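PDB 4GQ2: nucleoporin nup120 from Schizosaccharomyces pombe, which serves as a structural component of the nuclear pore complex, whose nucleoporins can also dock transiently associated transport factors. Local coordinates for residues F613-I624 and F698-Q706. Sequence-based numbering, arbitrary orientation.
Sequences FDTLWVFYDKHI and FLLSLITSQ
Two helices of the Nup120 helical domain pack nearly at right angles here, with S701 as a knob in a hole formed by L616, F619, Y620 and I624. Their axes approach to 8.7 Å and cross at -101°. S701 OG donates to the backbone O of L616 over 3.2 Å. That carbonyl also accepts the helical bond from Y620 N, and the two donors come from opposite faces of its plane. The S701 hydroxyl reaches it because OG lies anti to the backbone N (chi1 166°). Past the end of the second helix, in the type I turn I703-Q706, S705 OG donates back to S701 O at 2.8 Å, almost straight in line with the C=O. This holds the S705 hydroxyl in its rotation. S705 CB itself sits over one face of the Y620 ring, 3.8 Å from its centroid. On the CD1/CE1 side the ring meets L702, with Y620 CE1 3.8 Å from L702 CG. With an alanine here instead of Y620, a gap would probably open between S705 and L702, and S705 CB would lose its CH-pi contact. Toward the C-terminal end of 613-624, I624 CD1 packs on F698 CB at 4.2 Å. F698 CE1 meets the edge of the F619 ring, 3.8 Å from F619 CZ. I596 of helix 590-605 touches F619 and F698. Helix 719-739 covers L616 and L700, and helix 630-641 places I633 against Y620 and Q706.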
loop_
_atom_site.group_PDB
_atom_site.type_symbol
_atom_site.label_atom_id
_atom_site.label_comp_id
_atom_site.label_asym_id
_atom_site.label_seq_id
_atom_site.Cartn_x
_atom_site.Cartn_y
_atom_site.Cartn_z
ATOM N N PHE A 613 -23.967 13.550 -19.725
ATOM C CA PHE A 613 -25.228 13.270 -19.043
ATOM C C PHE A 613 -25.830 11.910 -19.369
ATOM O O PHE A 613 -26.755 11.462 -18.691
ATOM C CB PHE A 613 -26.219 14.420 -19.229
ATOM C CG PHE A 613 -25.821 15.667 -18.490
ATOM C CD1 PHE A 613 -25.006 16.624 -19.095
ATOM C CD2 PHE A 613 -26.231 15.872 -17.178
ATOM C CE1 PHE A 613 -24.624 17.769 -18.413
ATOM C CE2 PHE A 613 -25.848 17.013 -16.487
ATOM C CZ PHE A 613 -25.044 17.961 -17.104
ATOM N N ASP A 614 -25.292 11.252 -20.391
ATOM C CA ASP A 614 -25.577 9.838 -20.616
ATOM C C ASP A 614 -24.881 8.984 -19.555
ATOM O O ASP A 614 -25.454 8.007 -19.063
ATOM C CB ASP A 614 -25.131 9.396 -22.015
ATOM C CG ASP A 614 -26.069 9.870 -23.114
ATOM O OD1 ASP A 614 -27.265 10.105 -22.842
ATOM O OD2 ASP A 614 -25.600 10.000 -24.265
ATOM N N THR A 615 -23.650 9.362 -19.209
ATOM C CA THR A 615 -22.855 8.636 -18.217
ATOM C C THR A 615 -23.469 8.727 -16.820
ATOM O O THR A 615 -23.569 7.717 -16.121
ATOM C CB THR A 615 -21.373 9.092 -18.183
ATOM O OG1 THR A 615 -21.297 10.520 -18.133
ATOM C CG2 THR A 615 -20.621 8.602 -19.410
ATOM N N LEU A 616 -23.896 9.925 -16.428
ATOM C CA LEU A 616 -24.602 10.110 -15.159
ATOM C C LEU A 616 -25.854 9.240 -15.070
ATOM O O LEU A 616 -26.164 8.701 -14.006
ATOM C CB LEU A 616 -24.977 11.579 -14.944
ATOM C CG LEU A 616 -23.896 12.530 -14.430
ATOM C CD1 LEU A 616 -24.339 13.975 -14.595
ATOM C CD2 LEU A 616 -23.552 12.254 -12.974
ATOM N N TRP A 617 -26.553 9.100 -16.196
ATOM C CA TRP A 617 -27.802 8.348 -16.259
ATOM C C TRP A 617 -27.550 6.879 -16.180
ATOM O O TRP A 617 -28.257 6.153 -15.462
ATOM C CB TRP A 617 -28.570 8.687 -17.532
ATOM C CG TRP A 617 -29.968 8.123 -17.564
ATOM C CD1 TRP A 617 -31.109 8.641 -16.948
ATOM C CD2 TRP A 617 -30.427 6.909 -18.252
ATOM N NE1 TRP A 617 -32.205 7.854 -17.199
ATOM C CE2 TRP A 617 -31.868 6.799 -17.974
ATOM C CE3 TRP A 617 -29.815 5.938 -19.038
ATOM C CZ2 TRP A 617 -32.637 5.756 -18.474
ATOM C CZ3 TRP A 617 -30.604 4.889 -19.533
ATOM C CH2 TRP A 617 -31.979 4.804 -19.260
ATOM N N VAL A 618 -26.542 6.416 -16.916
ATOM C CA VAL A 618 -26.165 5.007 -16.846
ATOM C C VAL A 618 -25.720 4.703 -15.415
ATOM O O VAL A 618 -26.155 3.712 -14.828
ATOM C CB VAL A 618 -25.085 4.628 -17.891
ATOM C CG1 VAL A 618 -24.456 3.281 -17.572
ATOM C CG2 VAL A 618 -25.688 4.596 -19.291
ATOM N N PHE A 619 -24.901 5.595 -14.853
ATOM C CA PHE A 619 -24.367 5.433 -13.506
ATOM C C PHE A 619 -25.478 5.305 -12.477
ATOM O O PHE A 619 -25.453 4.406 -11.638
ATOM C CB PHE A 619 -23.445 6.601 -13.136
ATOM C CG PHE A 619 -22.813 6.462 -11.777
ATOM C CD1 PHE A 619 -23.505 6.834 -10.624
ATOM C CD2 PHE A 619 -21.536 5.940 -11.647
ATOM C CE1 PHE A 619 -22.931 6.691 -9.369
ATOM C CE2 PHE A 619 -20.955 5.795 -10.400
ATOM C CZ PHE A 619 -21.651 6.176 -9.258
ATOM N N TYR A 620 -26.442 6.222 -12.542
ATOM C CA TYR A 620 -27.597 6.192 -11.655
ATOM C C TYR A 620 -28.361 4.879 -11.822
ATOM O O TYR A 620 -28.737 4.245 -10.835
ATOM C CB TYR A 620 -28.506 7.395 -11.931
ATOM C CG TYR A 620 -29.821 7.376 -11.187
ATOM C CD1 TYR A 620 -29.902 7.791 -9.858
ATOM C CD2 TYR A 620 -30.991 6.944 -11.814
ATOM C CE1 TYR A 620 -31.110 7.769 -9.171
ATOM C CE2 TYR A 620 -32.204 6.927 -11.141
ATOM C CZ TYR A 620 -32.258 7.340 -9.820
ATOM O OH TYR A 620 -33.460 7.321 -9.149
ATOM N N ASP A 621 -28.570 4.483 -13.078
ATOM C CA ASP A 621 -29.338 3.287 -13.409
ATOM C C ASP A 621 -28.714 2.006 -12.869
ATOM O O ASP A 621 -29.421 1.148 -12.346
ATOM C CB ASP A 621 -29.530 3.163 -14.922
ATOM C CG ASP A 621 -30.680 2.242 -15.286
ATOM O OD1 ASP A 621 -31.840 2.710 -15.270
ATOM O OD2 ASP A 621 -30.427 1.056 -15.591
ATOM N N LYS A 622 -27.397 1.870 -12.985
ATOM C CA LYS A 622 -26.758 0.629 -12.560
ATOM C C LYS A 622 -26.405 0.589 -11.072
ATOM O O LYS A 622 -26.518 -0.465 -10.442
ATOM C CB LYS A 622 -25.548 0.275 -13.442
ATOM C CG LYS A 622 -24.517 1.378 -13.608
ATOM C CD LYS A 622 -23.444 1.003 -14.623
ATOM C CE LYS A 622 -22.364 2.076 -14.707
ATOM N NZ LYS A 622 -21.412 1.856 -15.831
ATOM N N HIS A 623 -26.017 1.733 -10.508
ATOM C CA HIS A 623 -25.447 1.762 -9.146
ATOM C C HIS A 623 -26.262 2.403 -8.067
ATOM O O HIS A 623 -26.160 2.014 -6.901
ATOM C CB HIS A 623 -24.057 2.382 -9.167
ATOM C CG HIS A 623 -23.065 1.590 -9.980
ATOM N ND1 HIS A 623 -22.668 0.347 -9.631
ATOM C CD2 HIS A 623 -22.406 1.896 -11.162
ATOM C CE1 HIS A 623 -21.794 -0.112 -10.539
ATOM N NE2 HIS A 623 -21.636 0.834 -11.480
ATOM N N ILE A 624 -27.081 3.384 -8.423
ATOM C CA ILE A 624 -27.863 4.079 -7.417
ATOM C C ILE A 624 -29.285 3.532 -7.329
ATOM O O ILE A 624 -29.700 3.040 -6.277
ATOM C CB ILE A 624 -27.848 5.602 -7.646
ATOM C CG1 ILE A 624 -26.423 6.124 -7.488
ATOM C CG2 ILE A 624 -28.792 6.304 -6.679
ATOM C CD1 ILE A 624 -26.236 7.532 -7.995
ATOM N N PHE A 698 -22.786 10.768 -6.185
ATOM C CA PHE A 698 -24.038 9.997 -6.093
ATOM C C PHE A 698 -25.239 10.941 -6.138
ATOM O O PHE A 698 -26.244 10.672 -6.807
ATOM C CB PHE A 698 -24.122 9.179 -4.799
ATOM C CG PHE A 698 -23.060 8.126 -4.646
ATOM C CD1 PHE A 698 -22.198 7.800 -5.684
ATOM C CD2 PHE A 698 -22.952 7.424 -3.443
ATOM C CE1 PHE A 698 -21.220 6.828 -5.513
ATOM C CE2 PHE A 698 -21.988 6.444 -3.273
ATOM C CZ PHE A 698 -21.117 6.149 -4.309
ATOM N N LEU A 699 -25.118 12.049 -5.410
ATOM C CA LEU A 699 -26.177 13.041 -5.305
ATOM C C LEU A 699 -26.475 13.695 -6.657
ATOM O O LEU A 699 -27.628 13.729 -7.095
ATOM C CB LEU A 699 -25.794 14.089 -4.262
ATOM C CG LEU A 699 -26.897 14.811 -3.489
ATOM C CD1 LEU A 699 -27.825 13.829 -2.793
ATOM C CD2 LEU A 699 -26.250 15.746 -2.485
ATOM N N LEU A 700 -25.429 14.179 -7.321
ATOM C CA LEU A 700 -25.544 14.769 -8.658
ATOM C C LEU A 700 -26.148 13.799 -9.672
ATOM O O LEU A 700 -27.011 14.176 -10.466
ATOM C CB LEU A 700 -24.179 15.284 -9.132
ATOM C CG LEU A 700 -23.852 16.772 -8.940
ATOM C CD1 LEU A 700 -24.740 17.476 -7.916
ATOM C CD2 LEU A 700 -22.378 16.976 -8.615
ATOM N N SER A 701 -25.709 12.545 -9.617
ATOM C CA SER A 701 -26.243 11.484 -10.462
ATOM C C SER A 701 -27.730 11.202 -10.224
ATOM O O SER A 701 -28.462 10.885 -11.163
ATOM C CB SER A 701 -25.430 10.201 -10.258
ATOM O OG SER A 701 -26.103 9.083 -10.803
ATOM N N LEU A 702 -28.163 11.285 -8.970
ATOM C CA LEU A 702 -29.574 11.094 -8.627
ATOM C C LEU A 702 -30.426 12.225 -9.216
ATOM O O LEU A 702 -31.418 11.975 -9.895
ATOM C CB LEU A 702 -29.749 11.032 -7.103
ATOM C CG LEU A 702 -31.104 10.566 -6.549
ATOM C CD1 LEU A 702 -30.913 9.889 -5.207
ATOM C CD2 LEU A 702 -32.111 11.704 -6.423
ATOM N N ILE A 703 -30.007 13.457 -8.938
ATOM C CA ILE A 703 -30.690 14.678 -9.334
ATOM C C ILE A 703 -30.932 14.753 -10.842
ATOM O O ILE A 703 -32.052 15.019 -11.275
ATOM C CB ILE A 703 -29.866 15.910 -8.880
ATOM C CG1 ILE A 703 -29.895 16.047 -7.358
ATOM C CG2 ILE A 703 -30.352 17.192 -9.551
ATOM C CD1 ILE A 703 -28.836 16.990 -6.817
ATOM N N THR A 704 -29.890 14.503 -11.632
ATOM C CA THR A 704 -29.961 14.678 -13.084
ATOM C C THR A 704 -30.696 13.532 -13.780
ATOM O O THR A 704 -30.826 13.528 -15.001
ATOM C CB THR A 704 -28.568 14.882 -13.726
ATOM O OG1 THR A 704 -27.755 13.712 -13.518
ATOM C CG2 THR A 704 -27.873 16.118 -13.136
ATOM N N SER A 705 -31.174 12.568 -13.002
ATOM C CA SER A 705 -31.967 11.464 -13.540
ATOM C C SER A 705 -33.436 11.591 -13.137
ATOM O O SER A 705 -34.261 10.749 -13.493
ATOM C CB SER A 705 -31.409 10.127 -13.052
ATOM O OG SER A 705 -30.017 10.040 -13.303
ATOM N N GLN A 706 -33.755 12.644 -12.387
ATOM C CA GLN A 706 -35.121 12.877 -11.924
ATOM C C GLN A 706 -35.980 13.624 -12.930
ATOM O O GLN A 706 -35.549 14.626 -13.506
ATOM C CB GLN A 706 -35.097 13.655 -10.614
ATOM C CG GLN A 706 -35.561 12.864 -9.408
ATOM C CD GLN A 706 -35.088 11.428 -9.396
ATOM O OE1 GLN A 706 -33.896 11.147 -9.298
ATOM N NE2 GLN A 706 -36.031 10.506 -9.482
#